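Local coordinates for alpha-1,3-glucanase (Bacillus circulans, PDB 5ZRU), which hydrolyses alpha-1,3-glucan as a family GH87 glycoside hydrolase and probably binds carbohydrate, represented here by its catalytic unit, at residues A46-G51 and D427-S432; V187-F192 and Y221-T226; H312-E317 and E342-R347; G374-A379 and W405-I410. One frame throughout, in Å; residues are numbered along the deposited sequence.

Contact 1. Residues A46-G51 and D427-S432. With CA (calcium ion), chain M.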
loop_
_atom_site.group_PDB
_atom_site.type_symbol
_atom_site.label_atom_id
_atom_site.label_comp_id
_atom_site.label_asym_id
_atom_site.label_seq_id
_atom_site.Cartn_x
_atom_site.Cartn_y
_atom_site.Cartn_z
ATOM N N ALA A 46 -10.051 -11.462 -11.524
ATOM C CA ALA A 46 -10.704 -10.161 -11.524
ATOM C C ALA A 46 -11.080 -9.676 -10.123
ATOM O O ALA A 46 -11.347 -8.481 -9.959
ATOM C CB ALA A 46 -11.949 -10.203 -12.415
ATOM N N SER A 47 -11.098 -10.555 -9.109
ATOM C CA SER A 47 -11.367 -10.096 -7.744
ATOM C C SER A 47 -10.326 -9.096 -7.258
ATOM O O SER A 47 -10.609 -8.313 -6.336
ATOM C CB SER A 47 -11.420 -11.272 -6.762
ATOM O OG SER A 47 -10.156 -11.916 -6.652
ATOM N N GLU A 48 -9.130 -9.100 -7.848
ATOM C CA GLU A 48 -8.088 -8.158 -7.469
ATOM C C GLU A 48 -7.936 -6.991 -8.440
ATOM O O GLU A 48 -7.035 -6.166 -8.253
ATOM C CB GLU A 48 -6.742 -8.884 -7.334
ATOM C CG GLU A 48 -6.671 -9.853 -6.159
ATOM C CD GLU A 48 -5.263 -10.356 -5.954
ATOM O OE1 GLU A 48 -4.462 -9.666 -5.279
ATOM O OE2 GLU A 48 -4.942 -11.423 -6.501
ATOM N N ALA A 49 -8.777 -6.895 -9.465
ATOM C CA ALA A 49 -8.773 -5.714 -10.322
ATOM C C ALA A 49 -9.576 -4.586 -9.683
ATOM O O ALA A 49 -10.525 -4.825 -8.928
ATOM C CB ALA A 49 -9.360 -6.044 -11.696
ATOM N N SER A 50 -9.198 -3.338 -9.988
ATOM C CA SER A 50 -10.005 -2.227 -9.496
ATOM C C SER A 50 -11.429 -2.374 -10.021
ATOM O O SER A 50 -11.652 -2.732 -11.185
ATOM C CB SER A 50 -9.410 -0.872 -9.907
ATOM O OG SER A 50 -9.484 -0.694 -11.316
ATOM N N GLY A 51 -12.401 -2.164 -9.136
ATOM C CA GLY A 51 -13.790 -2.345 -9.506
ATOM C C GLY A 51 -14.142 -3.770 -9.889
ATOM O O GLY A 51 -15.209 -4.003 -10.466
ATOM N N ASP A 427 -11.523 -1.198 -2.583
ATOM C CA ASP A 427 -11.244 -2.490 -3.227
ATOM C C ASP A 427 -10.286 -3.382 -2.425
ATOM O O ASP A 427 -9.352 -3.961 -2.978
ATOM C CB ASP A 427 -10.699 -2.277 -4.648
ATOM C CG ASP A 427 -11.747 -1.766 -5.608
ATOM O OD1 ASP A 427 -12.944 -1.998 -5.351
ATOM O OD2 ASP A 427 -11.370 -1.145 -6.627
ATOM N N THR A 428 -10.530 -3.525 -1.124
ATOM C CA THR A 428 -9.718 -4.477 -0.371
ATOM C C THR A 428 -10.119 -5.904 -0.729
ATOM O O THR A 428 -11.251 -6.172 -1.140
ATOM C CB THR A 428 -9.847 -4.267 1.145
ATOM O OG1 THR A 428 -11.185 -4.552 1.564
ATOM C CG2 THR A 428 -9.493 -2.837 1.524
ATOM N N VAL A 429 -9.171 -6.827 -0.572
ATOM C CA VAL A 429 -9.391 -8.245 -0.843
ATOM C C VAL A 429 -8.993 -9.031 0.395
ATOM O O VAL A 429 -7.878 -8.873 0.900
ATOM C CB VAL A 429 -8.595 -8.736 -2.070
ATOM C CG1 VAL A 429 -8.717 -10.253 -2.202
ATOM C CG2 VAL A 429 -9.094 -8.045 -3.352
ATOM N N GLY A 430 -9.902 -9.876 0.880
ATOM C CA GLY A 430 -9.594 -10.698 2.032
ATOM C C GLY A 430 -9.527 -9.949 3.339
ATOM O O GLY A 430 -9.014 -10.486 4.325
ATOM N N GLY A 431 -10.040 -8.725 3.391
ATOM C CA GLY A 431 -9.923 -7.966 4.620
ATOM C C GLY A 431 -10.823 -6.753 4.721
ATOM O O GLY A 431 -11.983 -6.800 4.310
ATOM N N SER A 432 -10.285 -5.657 5.247
ATOM C CA SER A 432 -11.081 -4.544 5.746
ATOM C C SER A 432 -10.466 -3.239 5.271
ATOM O O SER A 432 -9.276 -3.177 4.971
ATOM C CB SER A 432 -11.130 -4.543 7.283
ATOM O OG SER A 432 -11.535 -5.809 7.779
HETATM CA CA CA M . -10.738 -2.139 -13.289
HETATM O O HOH W 1 -8.011 -5.387 -5.248
HETATM O O HOH W 2 -12.835 -0.834 -13.296
#

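Contact 2. Residues V187-F192 and Y221-T226. With PE5 (3,6,9,12,15,18,21,24-octaoxahexacosan-1-ol), chain C; SO4 (sulfate ion), chain E.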
loop_
_atom_site.group_PDB
_atom_site.type_symbol
_atom_site.label_atom_id
_atom_site.label_comp_id
_atom_site.label_asym_id
_atom_site.label_seq_id
_atom_site.Cartn_x
_atom_site.Cartn_y
_atom_site.Cartn_z
ATOM N N VAL A 187 27.186 17.008 -2.765
ATOM C CA VAL A 187 28.009 15.945 -3.321
ATOM C C VAL A 187 27.066 15.031 -4.077
ATOM O O VAL A 187 25.907 14.866 -3.694
ATOM C CB VAL A 187 28.803 15.156 -2.259
ATOM C CG1 VAL A 187 29.763 16.072 -1.493
ATOM C CG2 VAL A 187 27.869 14.450 -1.301
ATOM N N SER A 188 27.553 14.465 -5.171
ATOM C CA SER A 188 26.763 13.552 -5.987
ATOM C C SER A 188 27.384 12.166 -5.940
ATOM O O SER A 188 28.601 12.023 -5.803
ATOM C CB SER A 188 26.679 14.032 -7.441
ATOM O OG SER A 188 26.086 13.047 -8.283
ATOM N N VAL A 189 26.540 11.137 -6.048
ATOM C CA VAL A 189 27.077 9.780 -6.094
ATOM C C VAL A 189 28.002 9.602 -7.291
ATOM O O VAL A 189 28.929 8.784 -7.249
ATOM C CB VAL A 189 25.940 8.742 -6.117
ATOM C CG1 VAL A 189 25.173 8.763 -4.790
ATOM C CG2 VAL A 189 25.020 8.989 -7.317
ATOM N N THR A 190 27.782 10.354 -8.370
ATOM C CA THR A 190 28.667 10.221 -9.522
ATOM C C THR A 190 30.030 10.862 -9.277
ATOM O O THR A 190 30.985 10.544 -9.998
ATOM C CB THR A 190 28.020 10.812 -10.778
ATOM O OG1 THR A 190 27.744 12.204 -10.575
ATOM C CG2 THR A 190 26.719 10.087 -11.108
ATOM N N ASP A 191 30.148 11.747 -8.280
ATOM C CA ASP A 191 31.462 12.244 -7.886
ATOM C C ASP A 191 32.364 11.126 -7.393
ATOM O O ASP A 191 33.591 11.270 -7.423
ATOM C CB ASP A 191 31.360 13.288 -6.767
ATOM C CG ASP A 191 30.610 14.535 -7.177
ATOM O OD1 ASP A 191 30.433 14.773 -8.386
ATOM O OD2 ASP A 191 30.205 15.292 -6.263
ATOM N N PHE A 192 31.780 10.028 -6.918
ATOM C CA PHE A 192 32.522 8.949 -6.283
ATOM C C PHE A 192 32.491 7.666 -7.101
ATOM O O PHE A 192 32.794 6.586 -6.583
ATOM C CB PHE A 192 31.991 8.734 -4.864
ATOM C CG PHE A 192 32.271 9.900 -3.968
ATOM C CD1 PHE A 192 33.458 9.967 -3.253
ATOM C CD2 PHE A 192 31.398 10.971 -3.907
ATOM C CE1 PHE A 192 33.745 11.058 -2.459
ATOM C CE2 PHE A 192 31.687 12.071 -3.113
ATOM C CZ PHE A 192 32.857 12.110 -2.398
ATOM N N TYR A 221 23.238 14.212 -3.486
ATOM C CA TYR A 221 22.397 14.222 -4.674
ATOM C C TYR A 221 22.599 12.940 -5.472
ATOM O O TYR A 221 23.728 12.468 -5.637
ATOM C CB TYR A 221 22.741 15.440 -5.541
ATOM C CG TYR A 221 21.962 15.584 -6.841
ATOM C CD1 TYR A 221 20.599 15.855 -6.829
ATOM C CD2 TYR A 221 22.610 15.509 -8.076
ATOM C CE1 TYR A 221 19.895 16.020 -8.013
ATOM C CE2 TYR A 221 21.911 15.678 -9.270
ATOM C CZ TYR A 221 20.552 15.935 -9.220
ATOM O OH TYR A 221 19.854 16.117 -10.373
ATOM N N ILE A 222 21.500 12.372 -5.957
ATOM C CA ILE A 222 21.539 11.247 -6.880
ATOM C C ILE A 222 20.956 11.735 -8.204
ATOM O O ILE A 222 19.755 12.031 -8.272
ATOM C CB ILE A 222 20.762 10.035 -6.347
ATOM C CG1 ILE A 222 21.277 9.638 -4.964
ATOM C CG2 ILE A 222 20.911 8.839 -7.309
ATOM C CD1 ILE A 222 20.394 8.622 -4.258
ATOM N N PRO A 223 21.761 11.862 -9.268
ATOM C CA PRO A 223 21.244 12.454 -10.512
ATOM C C PRO A 223 20.286 11.528 -11.235
ATOM O O PRO A 223 20.037 10.405 -10.782
ATOM C CB PRO A 223 22.512 12.694 -11.343
ATOM C CG PRO A 223 23.452 11.660 -10.859
ATOM C CD PRO A 223 23.191 11.539 -9.368
ATOM N N ALA A 224 19.747 11.996 -12.358
ATOM C CA ALA A 224 18.852 11.169 -13.158
ATOM C C ALA A 224 19.567 9.918 -13.650
ATOM O O ALA A 224 20.758 9.945 -13.973
ATOM C CB ALA A 224 18.325 11.961 -14.357
ATOM N N GLY A 225 18.824 8.822 -13.725
ATOM C CA GLY A 225 19.338 7.569 -14.235
ATOM C C GLY A 225 19.041 6.422 -13.292
ATOM O O GLY A 225 18.529 6.594 -12.188
ATOM N N THR A 226 19.378 5.227 -13.764
ATOM C CA THR A 226 19.215 4.012 -12.979
ATOM C C THR A 226 20.551 3.618 -12.367
ATOM O O THR A 226 21.549 3.462 -13.080
ATOM C CB THR A 226 18.674 2.866 -13.834
ATOM O OG1 THR A 226 17.370 3.207 -14.318
ATOM C CG2 THR A 226 18.583 1.581 -13.001
HETATM C C48 PE5 C . 16.708 -6.716 -11.379
HETATM C C50 PE5 C . 15.338 -7.251 -10.949
HETATM O O1 PE5 C . 14.880 -8.201 -11.874
HETATM C C1 PE5 C . 13.662 -8.811 -11.541
HETATM C C2 PE5 C . 13.152 -9.675 -12.697
HETATM O O2 PE5 C . 12.856 -8.864 -13.798
HETATM C C3 PE5 C . 12.518 -9.537 -14.977
HETATM C C4 PE5 C . 12.288 -8.521 -16.104
HETATM O O3 PE5 C . 11.299 -7.601 -15.725
HETATM C C5 PE5 C . 10.917 -6.659 -16.691
HETATM C C6 PE5 C . 10.892 -5.247 -16.087
HETATM O O4 PE5 C . 9.648 -4.939 -15.511
HETATM C C7 PE5 C . 9.690 -4.229 -14.300
HETATM C C8 PE5 C . 10.547 -2.969 -14.445
HETATM O O5 PE5 C . 10.869 -2.480 -13.182
HETATM C C9 PE5 C . 11.863 -1.491 -13.168
HETATM C C10 PE5 C . 11.204 -0.143 -12.911
HETATM O O6 PE5 C . 11.570 0.750 -13.920
HETATM C C11 PE5 C . 10.709 1.839 -14.078
HETATM C C12 PE5 C . 11.027 2.575 -15.372
HETATM O O7 PE5 C . 11.413 3.866 -15.016
HETATM C C13 PE5 C . 10.944 4.879 -15.858
HETATM C C14 PE5 C . 11.902 6.064 -15.759
HETATM O O8 PE5 C . 13.200 5.564 -15.611
HETATM C C15 PE5 C . 14.210 6.523 -15.435
HETATM C C16 PE5 C . 15.193 6.450 -16.613
HETATM O O52 PE5 C . 16.402 5.863 -16.219
HETATM S S SO4 E . 25.634 15.476 -11.364
HETATM O O1 SO4 E . 24.442 16.147 -11.905
HETATM O O2 SO4 E . 25.328 14.884 -10.064
HETATM O O3 SO4 E . 26.707 16.456 -11.209
HETATM O O4 SO4 E . 26.050 14.414 -12.290
#

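Contact 3. Residues H312-E317 and E342-R347. With ZN (zinc ion), chain F.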
loop_
_atom_site.group_PDB
_atom_site.type_symbol
_atom_site.label_atom_id
_atom_site.label_comp_id
_atom_site.label_asym_id
_atom_site.label_seq_id
_atom_site.Cartn_x
_atom_site.Cartn_y
_atom_site.Cartn_z
ATOM N N HIS A 312 9.860 11.789 1.558
ATOM C CA HIS A 312 8.752 12.372 0.825
ATOM C C HIS A 312 9.018 12.328 -0.672
ATOM O O HIS A 312 10.165 12.303 -1.117
ATOM C CB HIS A 312 8.492 13.818 1.287
ATOM C CG HIS A 312 9.589 14.781 0.949
ATOM N ND1 HIS A 312 9.628 15.475 -0.243
ATOM C CD2 HIS A 312 10.671 15.192 1.659
ATOM C CE1 HIS A 312 10.684 16.269 -0.256
ATOM N NE2 HIS A 312 11.333 16.117 0.886
ATOM N N ASN A 313 7.935 12.289 -1.445
ATOM C CA ASN A 313 8.041 12.234 -2.902
ATOM C C ASN A 313 8.931 11.067 -3.335
ATOM O O ASN A 313 9.857 11.217 -4.131
ATOM C CB ASN A 313 8.567 13.562 -3.456
ATOM C CG ASN A 313 7.611 14.709 -3.202
ATOM O OD1 ASN A 313 7.629 15.329 -2.138
ATOM N ND2 ASN A 313 6.770 14.999 -4.186
ATOM N N VAL A 314 8.668 9.894 -2.768
ATOM C CA VAL A 314 9.355 8.685 -3.201
ATOM C C VAL A 314 8.325 7.728 -3.789
ATOM O O VAL A 314 7.117 7.839 -3.558
ATOM C CB VAL A 314 10.153 8.004 -2.062
ATOM C CG1 VAL A 314 11.298 8.902 -1.570
ATOM C CG2 VAL A 314 9.229 7.583 -0.898
ATOM N N TRP A 315 8.833 6.772 -4.559
ATOM C CA TRP A 315 8.029 5.767 -5.245
ATOM C C TRP A 315 8.745 4.445 -5.001
ATOM O O TRP A 315 9.862 4.253 -5.489
ATOM C CB TRP A 315 7.929 6.098 -6.736
ATOM C CG TRP A 315 6.916 5.317 -7.528
ATOM C CD1 TRP A 315 6.232 4.200 -7.132
ATOM C CD2 TRP A 315 6.476 5.608 -8.861
ATOM N NE1 TRP A 315 5.384 3.785 -8.140
ATOM C CE2 TRP A 315 5.519 4.637 -9.209
ATOM C CE3 TRP A 315 6.803 6.603 -9.797
ATOM C CZ2 TRP A 315 4.882 4.625 -10.458
ATOM C CZ3 TRP A 315 6.161 6.598 -11.035
ATOM C CH2 TRP A 315 5.209 5.619 -11.349
ATOM N N VAL A 316 8.153 3.558 -4.197
ATOM C CA VAL A 316 8.827 2.319 -3.806
ATOM C C VAL A 316 7.877 1.145 -3.988
ATOM O O VAL A 316 6.686 1.233 -3.666
ATOM C CB VAL A 316 9.370 2.365 -2.359
ATOM C CG1 VAL A 316 10.413 3.468 -2.233
ATOM C CG2 VAL A 316 8.236 2.542 -1.342
ATOM N N GLU A 317 8.403 0.047 -4.533
ATOM C CA GLU A 317 7.567 -1.118 -4.767
ATOM C C GLU A 317 8.398 -2.393 -4.716
ATOM O O GLU A 317 9.617 -2.377 -4.895
ATOM C CB GLU A 317 6.814 -1.022 -6.109
ATOM C CG GLU A 317 7.650 -0.789 -7.341
ATOM C CD GLU A 317 6.796 -0.570 -8.606
ATOM O OE1 GLU A 317 5.553 -0.682 -8.534
ATOM O OE2 GLU A 317 7.381 -0.282 -9.671
ATOM N N GLU A 342 5.326 11.560 3.102
ATOM C CA GLU A 342 4.273 12.256 2.378
ATOM C C GLU A 342 4.536 12.250 0.883
ATOM O O GLU A 342 5.663 12.042 0.424
ATOM C CB GLU A 342 4.098 13.706 2.869
ATOM C CG GLU A 342 5.306 14.595 2.639
ATOM C CD GLU A 342 5.151 15.978 3.280
ATOM O OE1 GLU A 342 4.012 16.358 3.640
ATOM O OE2 GLU A 342 6.167 16.685 3.418
ATOM N N ASN A 343 3.460 12.482 0.131
ATOM C CA ASN A 343 3.531 12.692 -1.317
ATOM C C ASN A 343 4.193 11.511 -2.023
ATOM O O ASN A 343 4.915 11.690 -3.008
ATOM C CB ASN A 343 4.280 13.988 -1.656
ATOM C CG ASN A 343 3.712 15.217 -0.954
ATOM O OD1 ASN A 343 2.567 15.227 -0.488
ATOM N ND2 ASN A 343 4.522 16.282 -0.900
ATOM N N SER A 344 3.952 10.300 -1.525
ATOM C CA SER A 344 4.697 9.134 -1.976
ATOM C C SER A 344 3.768 8.055 -2.518
ATOM O O SER A 344 2.549 8.079 -2.333
ATOM C CB SER A 344 5.559 8.571 -0.843
ATOM O OG SER A 344 6.507 9.541 -0.424
ATOM N N ARG A 345 4.377 7.100 -3.213
ATOM C CA ARG A 345 3.678 5.996 -3.862
ATOM C C ARG A 345 4.305 4.717 -3.333
ATOM O O ARG A 345 5.475 4.432 -3.602
ATOM C CB ARG A 345 3.788 6.103 -5.382
ATOM C CG ARG A 345 3.249 7.450 -5.899
ATOM C CD ARG A 345 3.503 7.659 -7.403
ATOM N NE ARG A 345 3.361 9.078 -7.759
ATOM C CZ ARG A 345 3.127 9.522 -8.993
ATOM N NH1 ARG A 345 3.006 8.663 -9.989
ATOM N NH2 ARG A 345 2.998 10.828 -9.233
ATOM N N ILE A 346 3.548 3.976 -2.541
ATOM C CA ILE A 346 4.077 2.836 -1.808
ATOM C C ILE A 346 3.198 1.668 -2.219
ATOM O O ILE A 346 2.051 1.558 -1.771
ATOM C CB ILE A 346 4.060 3.071 -0.294
ATOM C CG1 ILE A 346 4.826 4.361 0.042
ATOM C CG2 ILE A 346 4.649 1.860 0.441
ATOM C CD1 ILE A 346 4.501 4.962 1.434
ATOM N N ARG A 347 3.698 0.830 -3.127
ATOM C CA ARG A 347 2.813 -0.057 -3.874
ATOM C C ARG A 347 3.454 -1.414 -4.095
ATOM O O ARG A 347 4.678 -1.541 -4.135
ATOM C CB ARG A 347 2.441 0.537 -5.242
ATOM C CG ARG A 347 1.834 1.948 -5.185
ATOM C CD ARG A 347 1.426 2.392 -6.594
ATOM N NE ARG A 347 0.797 3.717 -6.615
ATOM C CZ ARG A 347 0.779 4.502 -7.686
ATOM N NH1 ARG A 347 1.360 4.079 -8.811
ATOM N NH2 ARG A 347 0.190 5.705 -7.643
HETATM ZN ZN ZN F . 12.976 17.269 1.451
HETATM O O HOH W 3 13.817 17.726 -0.442
#

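Contact 4. Residues G374-A379 and W405-I410. With CA (calcium ion), chain J.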
loop_
_atom_site.group_PDB
_atom_site.type_symbol
_atom_site.label_atom_id
_atom_site.label_comp_id
_atom_site.label_asym_id
_atom_site.label_seq_id
_atom_site.Cartn_x
_atom_site.Cartn_y
_atom_site.Cartn_z
ATOM N N GLY A 374 0.577 -6.483 0.573
ATOM C CA GLY A 374 0.238 -7.815 1.048
ATOM C C GLY A 374 0.081 -7.984 2.542
ATOM O O GLY A 374 0.207 -9.099 3.068
ATOM N N ASP A 375 -0.202 -6.882 3.227
ATOM C CA ASP A 375 -0.542 -6.856 4.643
ATOM C C ASP A 375 -1.151 -5.475 4.878
ATOM O O ASP A 375 -1.512 -4.790 3.913
ATOM C CB ASP A 375 0.700 -7.182 5.497
ATOM C CG ASP A 375 0.356 -7.899 6.800
ATOM O OD1 ASP A 375 -0.455 -7.372 7.580
ATOM O OD2 ASP A 375 0.913 -8.988 7.048
ATOM N N ASP A 376 -1.270 -5.050 6.133
ATOM C CA ASP A 376 -1.908 -3.757 6.384
ATOM C C ASP A 376 -1.237 -2.657 5.571
ATOM O O ASP A 376 -0.007 -2.567 5.530
ATOM C CB ASP A 376 -1.844 -3.402 7.868
ATOM C CG ASP A 376 -2.623 -4.368 8.726
ATOM O OD1 ASP A 376 -3.855 -4.465 8.541
ATOM O OD2 ASP A 376 -1.999 -5.037 9.576
ATOM N N GLY A 377 -2.049 -1.820 4.930
ATOM C CA GLY A 377 -1.511 -0.741 4.117
ATOM C C GLY A 377 -0.711 0.223 4.969
ATOM O O GLY A 377 0.470 0.476 4.716
ATOM N N LEU A 378 -1.357 0.745 6.006
ATOM C CA LEU A 378 -0.734 1.628 6.984
ATOM C C LEU A 378 -1.062 1.083 8.365
ATOM O O LEU A 378 -2.239 0.919 8.701
ATOM C CB LEU A 378 -1.248 3.066 6.838
ATOM C CG LEU A 378 -1.161 3.702 5.442
ATOM C CD1 LEU A 378 -1.848 5.060 5.455
ATOM C CD2 LEU A 378 0.294 3.836 4.976
ATOM N N ALA A 379 -0.039 0.811 9.163
ATOM C CA ALA A 379 -0.272 0.170 10.450
ATOM C C ALA A 379 0.570 0.811 11.541
ATOM O O ALA A 379 1.699 1.243 11.297
ATOM C CB ALA A 379 0.051 -1.329 10.392
ATOM N N TRP A 405 -4.507 -6.664 -0.566
ATOM C CA TRP A 405 -4.895 -8.066 -0.742
ATOM C C TRP A 405 -4.671 -8.911 0.506
ATOM O O TRP A 405 -4.773 -10.140 0.441
ATOM C CB TRP A 405 -4.192 -8.698 -1.947
ATOM C CG TRP A 405 -2.726 -8.406 -2.151
ATOM C CD1 TRP A 405 -2.185 -7.341 -2.818
ATOM C CD2 TRP A 405 -1.622 -9.215 -1.723
ATOM N NE1 TRP A 405 -0.815 -7.435 -2.824
ATOM C CE2 TRP A 405 -0.443 -8.576 -2.155
ATOM C CE3 TRP A 405 -1.519 -10.413 -1.013
ATOM C CZ2 TRP A 405 0.827 -9.086 -1.886
ATOM C CZ3 TRP A 405 -0.249 -10.932 -0.753
ATOM C CH2 TRP A 405 0.905 -10.269 -1.192
ATOM N N ARG A 406 -4.374 -8.287 1.636
ATOM C CA ARG A 406 -4.360 -8.993 2.907
ATOM C C ARG A 406 -4.584 -7.980 4.017
ATOM O O ARG A 406 -4.089 -6.852 3.938
ATOM C CB ARG A 406 -3.034 -9.732 3.128
ATOM C CG ARG A 406 -2.954 -10.415 4.488
ATOM C CD ARG A 406 -1.657 -11.178 4.664
ATOM N NE ARG A 406 -1.655 -11.869 5.944
ATOM C CZ ARG A 406 -0.701 -12.702 6.338
ATOM N NH1 ARG A 406 0.331 -12.941 5.544
ATOM N NH2 ARG A 406 -0.782 -13.291 7.529
ATOM N N ALA A 407 -5.329 -8.386 5.039
ATOM C CA ALA A 407 -5.524 -7.570 6.254
ATOM C C ALA A 407 -6.268 -6.288 5.860
ATOM O O ALA A 407 -7.253 -6.355 5.109
ATOM C CB ALA A 407 -4.192 -7.356 6.973
ATOM N N ALA A 408 -5.858 -5.113 6.349
ATOM C CA ALA A 408 -6.683 -3.919 6.218
ATOM C C ALA A 408 -5.915 -2.768 5.581
ATOM O O ALA A 408 -4.687 -2.713 5.615
ATOM C CB ALA A 408 -7.225 -3.473 7.581
ATOM N N GLY A 409 -6.663 -1.813 5.022
ATOM C CA GLY A 409 -6.030 -0.604 4.520
ATOM C C GLY A 409 -5.324 0.190 5.607
ATOM O O GLY A 409 -4.204 0.673 5.412
ATOM N N ILE A 410 -5.970 0.340 6.766
ATOM C CA ILE A 410 -5.412 1.058 7.908
ATOM C C ILE A 410 -5.648 0.220 9.151
ATOM O O ILE A 410 -6.747 -0.314 9.335
ATOM C CB ILE A 410 -6.054 2.451 8.083
ATOM C CG1 ILE A 410 -5.761 3.332 6.866
ATOM C CG2 ILE A 410 -5.593 3.101 9.398
ATOM C CD1 ILE A 410 -6.365 4.726 6.963
HETATM CA CA CA J . 1.624 -6.501 8.858
HETATM O O HOH W 4 1.376 -11.634 3.091
HETATM O O HOH W 5 3.447 -7.835 8.474
HETATM O O HOH W 6 0.525 -5.069 9.859
HETATM O O HOH W 7 0.754 -8.148 9.952
HETATM O O HOH W 8 3.198 -6.798 10.488
#

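Contact 1. Residues A46-G51 and D427-S432
Asp427 OD2 takes the backbone N-H of Gly51 at a distance of 2.9 Å from Gly51 N, a nearly straight bond (166° at the hydrogen) that meets the carboxylate from above its plane. The same oxygen rests against Ser50, 3.4 Å from Ser50 CA, while the other carboxylate oxygen, OD1, accepts from Gln52 and Asn460, so both ends of the buried group are held. With CG anti to its carbonyl carbon (chi1 -71°), Asp427 turns the carboxylate onto the turn at 50-51. That turn carries a calcium ion: Ser50 binds it with OG and also with O, which lies 2.4 Å from the metal, and Asp22, Thr23, Arg53 and Asp169 complete the protein ligands. The contact thus docks the calcium-bearing D1 part of the catalytic unit, of the galactose-binding-like clan, against the flank of the pectate-lyase-like parallel beta-helix. Shortening Asp427 to an alanine is likely to leave the Gly51 N-H without its acceptor and Gln52 and Asn460 without their shared one beside the metal loop. Further along, Val429 presses its CG2 branch to 3.4 Å from Ser47 O, and crosses the Glu48 side chain at about a right angle, with CG2 4.1 Å from Glu48 CG. The carboxylate of Glu48 runs on to a salt bridge with Arg136. A water 3.0 Å from Asp427 O, also in weak reach of Glu48 O, probably bridges the two backbones.

Contact 2. Residues V187-F192 and Y221-T226
Ser188 leans on Tyr221 and Pro223. Its CB lies near O2 of a sulfate ion, probably from the crystallisation liquor, and 3.8 Å from Tyr221 O; OG, turned away from the backbone N (chi1 171°), comes to 3.4 Å from Pro223 CD. At this tip OG donates to the same sulfate oxygen, O2, 2.7 Å from Ser188 OG, and accepts the N-H of Thr190 to close an ST turn. That sulfate oxygen also lies at the edge of the Tyr221 ring, and Arg182 holds the ion too. Were Ser188 an alanine, the Thr190 N-H would probably lose its acceptor and the turn would be free to shift against Pro223. Thr190 brings its CG2 methyl against the proline ring, 3.6 Å from Pro223 CG, and Val189 packs CG1 on Ile222 and CG2 on Pro223. The backbones pair in parallel: Tyr221 N lies 2.8 Å from Val187 O in an almost straight bond, and Val189 N returns one to Tyr221 O. Helix 203-216 connects the two strands and covers Val187 and Val189. Such an arrangement belongs to the helix-capped N-terminal end of a pectate-lyase-like parallel beta-helix.

Contact 3. Residues H312-E317 and E342-R347
The Arg345 side chain crosses one face of the Trp315 indole obliquely. Arg345 CB makes a CH-pi contact with the five-membered ring, 3.6 Å from Trp315 CD1; CD sits over the middle of the indole, and the guanidinium makes a cation-pi contact with the six-membered ring, its plane turned 42° from the ring. CG anti to the carbonyl carbon (chi1 -57°) and an extended chain lay the arginine along the ring. Its charge goes on to a salt bridge with Glu174. Arg347 comes up more steeply, its guanidinium 74° from the ring plane and NH1 3.9 Å from Trp315 CZ2; its NE bonds to Ser369 and NH1 forms a salt bridge with Glu139. Facing the other way, Val316 and Ile346 lie side by side with their CG2 methyls 4.1 Å apart.

At the corner, Asn313 and Asn343 also point the same way, their amides steeply inclined and joined by a weak bond of 3.5 Å from Asn343 ND2 to Asn313 OD1; the Asn343 amide is held chiefly by Asn367 at OD1 and Asn5 O at ND2. Asn313 OD1 is gripped more firmly by His312 ND1, 2.8 Å away, which points at a lone pair of that oxygen, itself in the imidazole plane. The bond fixes the imidazole's rotation while NE2 binds zinc at 2.1 Å, together with His3, Asp278 and a water. Ser344 OG takes the Val314 N-H and donates to Glu342 O. Asparagines stacked at the same corner of successive coils, between one sheet and the next, are characteristic of the pectate-lyase-like parallel beta-helix.

Contact 4. Residues G374-A379 and W405-I410
Two successive coils of the parallel beta-helix meet here beside a calcium site, where Asp375 and Asp376 lie along Arg406, Ala407 and Ala408. Asp375 OD1 binds the calcium, 2.6 Å away, and uses its anti lone pair to accept the N-H of Asp376; Asp352 and four waters are further ligands. Asp376 splits its carboxylate: OD1 takes the backbone N-H of Ala408 (3.0 Å from Ala408 N), while OD2 accepts from a calcium-bound water and forms a salt bridge with Arg435. Arg406, fully extended, runs beside Asp375, with OD2 over one face of the guanidinium and 4.0 Å from Arg406 NE; carboxylate and guanidinium planes are 22° apart, and the attraction is one of charge alone. A water in the guanidinium plane accepts from Arg406 NH1 and lies within bonding distance of Gly374 O. Beyond, Gly377 N bonds to Ala408 O at 2.9 Å and Leu378 N to Gly409 O, and the coils come so close that a CB on Gly377 would strike Gly409 O. In this model Asp376 reaches the calcium through a water, although it can also bind the ion directly, and its other oxygen holds the neighbouring coil.

From the N terminus, the loop at 46-51 opens contact 1, which closes only at 427-432, so that its long loop encloses the other three. Inside it contacts 2, 3 and 4 follow in series, each closing before the next opens, and none crosses another. Each of these three joins neighbouring strands or coils of the beta-helix, from its N-terminal end towards its middle, whereas contact 1 ties D1 to the helix flank. Contacts 1 and 2 are far apart, about 39 Å between centres, on opposite sides of the chain's centre. Contacts 1 and 4 touch: the Ser432 backbone pairs with Ala407 and Gly409, and Glu48 packs on Trp405.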